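Putative NAD-dependent epimerase/dehydratase (Bacillus halodurans, PDB 3E8X) binds NADP in a Rossmann-type fold and is probably an epimerase or dehydratase of the atypical short-chain dehydrogenase/reductase group, with unknown substrate. Local coordinates at residues M128-G133 and I167-P172; V182-H187 and K216-L221. All blocks are in the same frame, centred on the assembly; numbering follows the deposited sequence.

Contact 1: residues M128-G133 and I167-P172; sequences MVSSVG and IVRPGP. With NAP (NADP nicotinamide-adenine-dinucleotide phosphate), chain B.
S130 and R169 meet through torsions that set the R169 chain beside the serine: CG of R169 stands anti to its carbonyl carbon (chi1 -69°), and from there the chain runs extended to NE. R169 CG thus lies 3.7 Å from S130 CB and 3.4 Å from S131 O, and the guanidinium keeps S130 OG at its edge. D155 of helix 145-160 ties the two together, taking a hydrogen bond from S130 OG and a salt bridge from R169 NH2. These are the C-terminal ends of two parallel strands joined by a beta-alpha-beta crossover in a Rossmann-type fold. V168 N bonds to M128 O (3.0 Å) and S130 N to V168 O (2.8 Å), both nearly straight. Beyond the ladder V132 N still reaches P170 O at 3.0 Å, from above the carbonyl plane. The nicotinamide lies against both segments, with S131 OG 3.1 Å from C5N of NADP and S130 O 3.3 Å from C6N. Y147, which bonds NADP and touches S131, and K151, bonded to V129 O, have the YxxxK spacing, consistent with a short-chain dehydrogenase active site. The S131 hydroxyl donates to V132 O (2.8 Å) in the carbonyl plane, on a lone pair.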
loop_
_atom_site.group_PDB
_atom_site.type_symbol
_atom_site.label_atom_id
_atom_site.label_comp_id
_atom_site.label_asym_id
_atom_site.label_seq_id
_atom_site.Cartn_x
_atom_site.Cartn_y
_atom_site.Cartn_z
HETATM N N MSE A 128 0.596 -13.300 10.155
HETATM C CA MSE A 128 1.300 -12.095 9.853
HETATM C C MSE A 128 2.069 -11.585 11.080
HETATM O O MSE A 128 1.522 -11.446 12.175
HETATM C CB MSE A 128 0.306 -11.041 9.414
HETATM C CG MSE A 128 0.874 -9.658 9.325
HETATM SE SE MSE A 128 2.057 -9.637 7.776
HETATM C CE MSE A 128 0.831 -9.606 6.313
ATOM N N VAL A 129 3.361 -11.329 10.888
ATOM C CA VAL A 129 4.179 -10.606 11.868
ATOM C C VAL A 129 4.173 -9.154 11.440
ATOM O O VAL A 129 4.804 -8.771 10.491
ATOM C CB VAL A 129 5.615 -11.166 11.971
ATOM C CG1 VAL A 129 6.407 -10.450 13.047
ATOM C CG2 VAL A 129 5.555 -12.676 12.219
ATOM N N SER A 130 3.417 -8.374 12.180
ATOM C CA SER A 130 3.216 -6.991 11.925
ATOM C C SER A 130 3.967 -6.160 12.979
ATOM O O SER A 130 5.119 -6.451 13.298
ATOM C CB SER A 130 1.701 -6.720 11.934
ATOM O OG SER A 130 1.423 -5.413 11.565
ATOM N N SER A 131 3.348 -5.083 13.450
ATOM C CA SER A 131 3.969 -4.150 14.405
ATOM C C SER A 131 2.885 -3.326 15.112
ATOM O O SER A 131 1.840 -3.044 14.532
ATOM C CB SER A 131 4.944 -3.210 13.667
ATOM O OG SER A 131 5.639 -2.279 14.505
ATOM N N VAL A 132 3.135 -2.946 16.373
ATOM C CA VAL A 132 2.415 -1.798 16.968
ATOM C C VAL A 132 2.766 -0.528 16.164
ATOM O O VAL A 132 3.795 -0.460 15.447
ATOM C CB VAL A 132 2.777 -1.563 18.490
ATOM C CG1 VAL A 132 2.496 -2.814 19.309
ATOM C CG2 VAL A 132 4.249 -1.112 18.623
ATOM N N GLY A 133 1.916 0.479 16.280
ATOM C CA GLY A 133 2.066 1.675 15.474
ATOM C C GLY A 133 1.135 1.691 14.263
ATOM O O GLY A 133 1.047 2.687 13.546
ATOM N N ILE A 167 -2.969 -11.974 13.082
ATOM C CA ILE A 167 -2.016 -10.848 13.013
ATOM C C ILE A 167 -1.479 -10.517 14.427
ATOM O O ILE A 167 -2.232 -10.173 15.374
ATOM C CB ILE A 167 -2.615 -9.536 12.394
ATOM C CG1 ILE A 167 -3.168 -9.768 10.957
ATOM C CG2 ILE A 167 -1.580 -8.420 12.362
ATOM C CD1 ILE A 167 -4.224 -8.725 10.494
ATOM N N VAL A 168 -0.163 -10.702 14.525
ATOM C CA VAL A 168 0.641 -10.459 15.742
ATOM C C VAL A 168 1.384 -9.150 15.540
ATOM O O VAL A 168 2.200 -9.037 14.644
ATOM C CB VAL A 168 1.634 -11.629 15.978
ATOM C CG1 VAL A 168 2.322 -11.523 17.364
ATOM C CG2 VAL A 168 0.877 -12.964 15.828
ATOM N N ARG A 169 1.089 -8.176 16.400
ATOM C CA ARG A 169 1.732 -6.864 16.363
ATOM C C ARG A 169 2.672 -6.695 17.557
ATOM O O ARG A 169 2.261 -6.175 18.597
ATOM C CB ARG A 169 0.648 -5.762 16.347
ATOM C CG ARG A 169 -0.125 -5.752 15.047
ATOM C CD ARG A 169 -1.366 -4.891 15.071
ATOM N NE ARG A 169 -1.822 -4.682 13.702
ATOM C CZ ARG A 169 -2.879 -3.962 13.352
ATOM N NH1 ARG A 169 -3.642 -3.375 14.252
ATOM N NH2 ARG A 169 -3.139 -3.789 12.070
ATOM N N PRO A 170 3.944 -7.140 17.431
ATOM C CA PRO A 170 4.854 -6.890 18.538
ATOM C C PRO A 170 5.144 -5.415 18.743
ATOM O O PRO A 170 5.127 -4.632 17.780
ATOM C CB PRO A 170 6.143 -7.627 18.157
ATOM C CG PRO A 170 5.914 -8.255 16.856
ATOM C CD PRO A 170 4.589 -7.849 16.323
ATOM N N GLY A 171 5.409 -5.057 19.997
ATOM C CA GLY A 171 6.094 -3.817 20.369
ATOM C C GLY A 171 7.517 -3.741 19.826
ATOM O O GLY A 171 7.963 -4.632 19.082
ATOM N N PRO A 172 8.251 -2.676 20.198
ATOM C CA PRO A 172 9.677 -2.523 19.905
ATOM C C PRO A 172 10.441 -3.814 20.214
ATOM O O PRO A 172 10.255 -4.370 21.280
ATOM C CB PRO A 172 10.101 -1.397 20.862
ATOM C CG PRO A 172 8.824 -0.526 20.972
ATOM C CD PRO A 172 7.725 -1.550 21.012
HETATM P PA NAP B . 15.054 -9.149 10.147
HETATM O O1A NAP B . 15.393 -7.910 9.311
HETATM O O2A NAP B . 16.115 -9.776 11.025
HETATM O O5B NAP B . 14.392 -10.213 9.121
HETATM C C5B NAP B . 13.994 -9.887 7.777
HETATM C C4B NAP B . 14.266 -11.013 6.780
HETATM O O4B NAP B . 13.603 -10.653 5.555
HETATM C C3B NAP B . 15.756 -11.249 6.424
HETATM O O3B NAP B . 16.220 -12.585 6.690
HETATM C C2B NAP B . 15.835 -11.006 4.926
HETATM O O2B NAP B . 16.729 -11.866 4.177
HETATM C C1B NAP B . 14.374 -11.236 4.509
HETATM N N9A NAP B . 14.139 -10.663 3.159
HETATM C C8A NAP B . 14.447 -9.422 2.750
HETATM N N7A NAP B . 14.124 -9.303 1.447
HETATM C C5A NAP B . 13.606 -10.484 1.051
HETATM C C6A NAP B . 13.102 -10.967 -0.161
HETATM N N6A NAP B . 13.063 -10.167 -1.246
HETATM N N1A NAP B . 12.670 -12.245 -0.267
HETATM C C2A NAP B . 12.712 -13.044 0.800
HETATM N N3A NAP B . 13.193 -12.617 1.986
HETATM C C4A NAP B . 13.639 -11.341 2.135
HETATM O O3 NAP B . 13.793 -8.737 11.107
HETATM P PN NAP B . 13.388 -9.350 12.565
HETATM O O1N NAP B . 14.134 -8.542 13.590
HETATM O O2N NAP B . 13.418 -10.855 12.414
HETATM O O5D NAP B . 11.887 -8.838 12.814
HETATM C C5D NAP B . 10.781 -9.466 12.176
HETATM C C4D NAP B . 9.812 -8.374 11.760
HETATM O O4D NAP B . 9.298 -7.670 12.892
HETATM C C3D NAP B . 10.491 -7.326 10.890
HETATM O O3D NAP B . 10.484 -7.779 9.527
HETATM C C2D NAP B . 9.731 -6.034 11.205
HETATM O O2D NAP B . 8.846 -5.647 10.176
HETATM C C1D NAP B . 8.911 -6.346 12.480
HETATM N N1N NAP B . 9.057 -5.379 13.612
HETATM C C2N NAP B . 10.256 -4.875 13.992
HETATM C C3N NAP B . 10.339 -3.978 15.079
HETATM C C7N NAP B . 11.655 -3.415 15.569
HETATM O O7N NAP B . 11.702 -2.918 16.710
HETATM N N7N NAP B . 12.738 -3.526 14.782
HETATM C C4N NAP B . 9.174 -3.615 15.758
HETATM C C5N NAP B . 7.963 -4.151 15.352
HETATM C C6N NAP B . 7.941 -5.029 14.282
HETATM P P2B NAP B . 18.364 -11.836 4.264
HETATM O O1X NAP B . 18.737 -12.754 5.397
HETATM O O2X NAP B . 18.809 -12.383 2.911
HETATM O O3X NAP B . 18.680 -10.385 4.560
HETATM O O HOH W 1 7.582 -4.089 16.417
#

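Contact 2: residues V182-H187 and K216-L221; sequences VTVSPH and KTFEVL
H187 and E219 form the polar end of this antiparallel pairing. ND1 of the imidazole donates to E219 OE2 over 2.7 Å, almost straight at 170°. The acceptor lies in the ring plane and is met on its syn side, while ring and carboxylate planes stand nearly perpendicular (85°). A water on the same oxygen also bonds to P186 O, giving OE2 two hydrogen bonds, and the negative carboxylate would probably favour a protonated imidazole. The other carboxylate oxygen, OE1, accepts from F188 N. E219 reaches this position with CG anti to its carbonyl carbon (chi1 -60°) and the chain extended beyond it. On the histidine side an ST turn sets the backbone: H187 N donates to S185 OG at 3.0 Å.

Behind this lies the ladder. S185 and E219 are a hydrogen-bonded pair, with E219 N to S185 O at 2.8 Å and a longer return bond from S185 N to E219 O at 3.2 Å; T183 and L221 form the next such pair. V184 and V220 between them are a non-hydrogen-bonded pair whose side chains share the face with F218. V184 CG1 packs at 3.6 Å from F218 CD1 and 3.8 Å from V220 CG2, which also meets V182 CB at 3.7 Å.

This valine-phenylalanine face is backed by two helices: V182 and V184 rest on V230 of helix 227-232, and F218 on V203 and L207 of helix 197-207. Strand 216-223 in turn pairs in parallel with strand 164-174, leaving strand 181-185 as an antiparallel addition to the mainly parallel sheet.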
loop_
_atom_site.group_PDB
_atom_site.type_symbol
_atom_site.label_atom_id
_atom_site.label_comp_id
_atom_site.label_asym_id
_atom_site.label_seq_id
_atom_site.Cartn_x
_atom_site.Cartn_y
_atom_site.Cartn_z
ATOM N N VAL A 182 4.396 -12.584 28.620
ATOM C CA VAL A 182 3.937 -11.495 27.767
ATOM C C VAL A 182 2.669 -10.817 28.340
ATOM O O VAL A 182 2.113 -11.264 29.365
ATOM C CB VAL A 182 3.734 -11.946 26.283
ATOM C CG1 VAL A 182 5.060 -12.485 25.637
ATOM C CG2 VAL A 182 2.575 -12.982 26.106
ATOM N N THR A 183 2.270 -9.709 27.699
ATOM C CA THR A 183 0.954 -9.090 27.882
ATOM C C THR A 183 0.396 -8.873 26.481
ATOM O O THR A 183 1.139 -8.505 25.573
ATOM C CB THR A 183 0.996 -7.666 28.538
ATOM O OG1 THR A 183 1.942 -7.658 29.579
ATOM C CG2 THR A 183 -0.370 -7.299 29.150
ATOM N N VAL A 184 -0.914 -9.034 26.317
ATOM C CA VAL A 184 -1.565 -8.766 25.030
ATOM C C VAL A 184 -2.723 -7.756 25.196
ATOM O O VAL A 184 -3.226 -7.551 26.296
ATOM C CB VAL A 184 -2.077 -10.071 24.373
ATOM C CG1 VAL A 184 -0.898 -11.006 23.965
ATOM C CG2 VAL A 184 -3.105 -10.781 25.328
ATOM N N SER A 185 -3.118 -7.130 24.078
ATOM C CA SER A 185 -4.246 -6.221 23.986
ATOM C C SER A 185 -4.669 -6.143 22.526
ATOM O O SER A 185 -3.836 -6.334 21.624
ATOM C CB SER A 185 -3.848 -4.831 24.453
ATOM O OG SER A 185 -4.929 -3.929 24.329
ATOM N N PRO A 186 -5.970 -5.932 22.263
ATOM C CA PRO A 186 -6.336 -5.575 20.890
ATOM C C PRO A 186 -5.607 -4.327 20.428
ATOM O O PRO A 186 -5.323 -4.176 19.255
ATOM C CB PRO A 186 -7.839 -5.296 20.961
ATOM C CG PRO A 186 -8.253 -5.550 22.344
ATOM C CD PRO A 186 -7.133 -6.081 23.143
ATOM N N HIS A 187 -5.381 -3.419 21.375
ATOM C CA HIS A 187 -4.688 -2.211 21.136
ATOM C C HIS A 187 -4.341 -1.496 22.451
ATOM O O HIS A 187 -5.230 -1.020 23.154
ATOM C CB HIS A 187 -5.541 -1.308 20.240
ATOM C CG HIS A 187 -4.917 0.024 19.970
ATOM N ND1 HIS A 187 -3.636 0.149 19.488
ATOM C CD2 HIS A 187 -5.389 1.283 20.127
ATOM C CE1 HIS A 187 -3.349 1.433 19.342
ATOM N NE2 HIS A 187 -4.398 2.141 19.714
ATOM N N LYS A 216 -8.025 -13.133 14.668
ATOM C CA LYS A 216 -7.513 -12.293 15.761
ATOM C C LYS A 216 -6.367 -11.408 15.344
ATOM O O LYS A 216 -5.421 -11.859 14.713
ATOM C CB LYS A 216 -7.013 -13.161 16.921
ATOM C CG LYS A 216 -8.065 -14.054 17.508
ATOM C CD LYS A 216 -9.021 -13.351 18.391
ATOM C CE LYS A 216 -10.091 -14.369 18.849
ATOM N NZ LYS A 216 -10.655 -13.930 20.149
ATOM N N THR A 217 -6.473 -10.123 15.694
ATOM C CA THR A 217 -5.376 -9.177 15.587
ATOM C C THR A 217 -5.073 -8.698 17.006
ATOM O O THR A 217 -5.981 -8.213 17.698
ATOM C CB THR A 217 -5.722 -7.946 14.665
ATOM O OG1 THR A 217 -6.064 -8.413 13.363
ATOM C CG2 THR A 217 -4.563 -6.865 14.622
ATOM N N PHE A 218 -3.812 -8.793 17.425
ATOM C CA PHE A 218 -3.446 -8.320 18.771
ATOM C C PHE A 218 -2.040 -7.782 18.820
ATOM O O PHE A 218 -1.148 -8.220 18.078
ATOM C CB PHE A 218 -3.675 -9.445 19.862
ATOM C CG PHE A 218 -2.753 -10.623 19.715
ATOM C CD1 PHE A 218 -1.562 -10.675 20.415
ATOM C CD2 PHE A 218 -3.032 -11.621 18.792
ATOM C CE1 PHE A 218 -0.676 -11.750 20.238
ATOM C CE2 PHE A 218 -2.156 -12.674 18.599
ATOM C CZ PHE A 218 -0.992 -12.747 19.329
ATOM N N GLU A 219 -1.840 -6.880 19.774
ATOM C CA GLU A 219 -0.508 -6.353 20.115
ATOM C C GLU A 219 0.101 -7.156 21.288
ATOM O O GLU A 219 -0.621 -7.661 22.136
ATOM C CB GLU A 219 -0.588 -4.853 20.416
ATOM C CG GLU A 219 -1.115 -4.049 19.214
ATOM C CD GLU A 219 -1.431 -2.579 19.525
ATOM O OE1 GLU A 219 -1.044 -2.082 20.622
ATOM O OE2 GLU A 219 -2.083 -1.941 18.659
ATOM N N VAL A 220 1.425 -7.316 21.277
ATOM C CA VAL A 220 2.112 -8.152 22.270
ATOM C C VAL A 220 3.405 -7.504 22.760
ATOM O O VAL A 220 4.232 -7.071 21.946
ATOM C CB VAL A 220 2.283 -9.640 21.778
ATOM C CG1 VAL A 220 3.139 -9.776 20.499
ATOM C CG2 VAL A 220 2.739 -10.539 22.965
ATOM N N LEU A 221 3.516 -7.377 24.104
ATOM C CA LEU A 221 4.697 -6.882 24.802
ATOM C C LEU A 221 5.208 -7.953 25.760
ATOM O O LEU A 221 4.503 -8.927 26.042
ATOM C CB LEU A 221 4.353 -5.592 25.581
ATOM C CG LEU A 221 3.750 -4.427 24.744
ATOM C CD1 LEU A 221 3.335 -3.238 25.606
ATOM C CD2 LEU A 221 4.698 -4.002 23.611
HETATM O O HOH W 2 -3.642 -3.600 17.168
HETATM O O HOH W 3 -7.121 -5.572 17.354
#

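Both contacts lie in one sheet: strand 164-174 belongs to contact 1, where it pairs with strand 125-129, and it pairs on with strand 216-223, the inner strand of contact 2. Backbone bonds from R169 N to F218 O and from F218 N to I167 O stitch them together, and G171 packs on L221. Contact 1 is buried and parallel, a crossover pair whose ends carry the nicotinamide; its buried arginine is paired with a helix aspartate. Contact 2 lies farther from the chain's centre, partly buried and antiparallel, with an apolar face inward and a histidine-carboxylate pair, hydrated at the carboxylate, at one end, away from the cofactor.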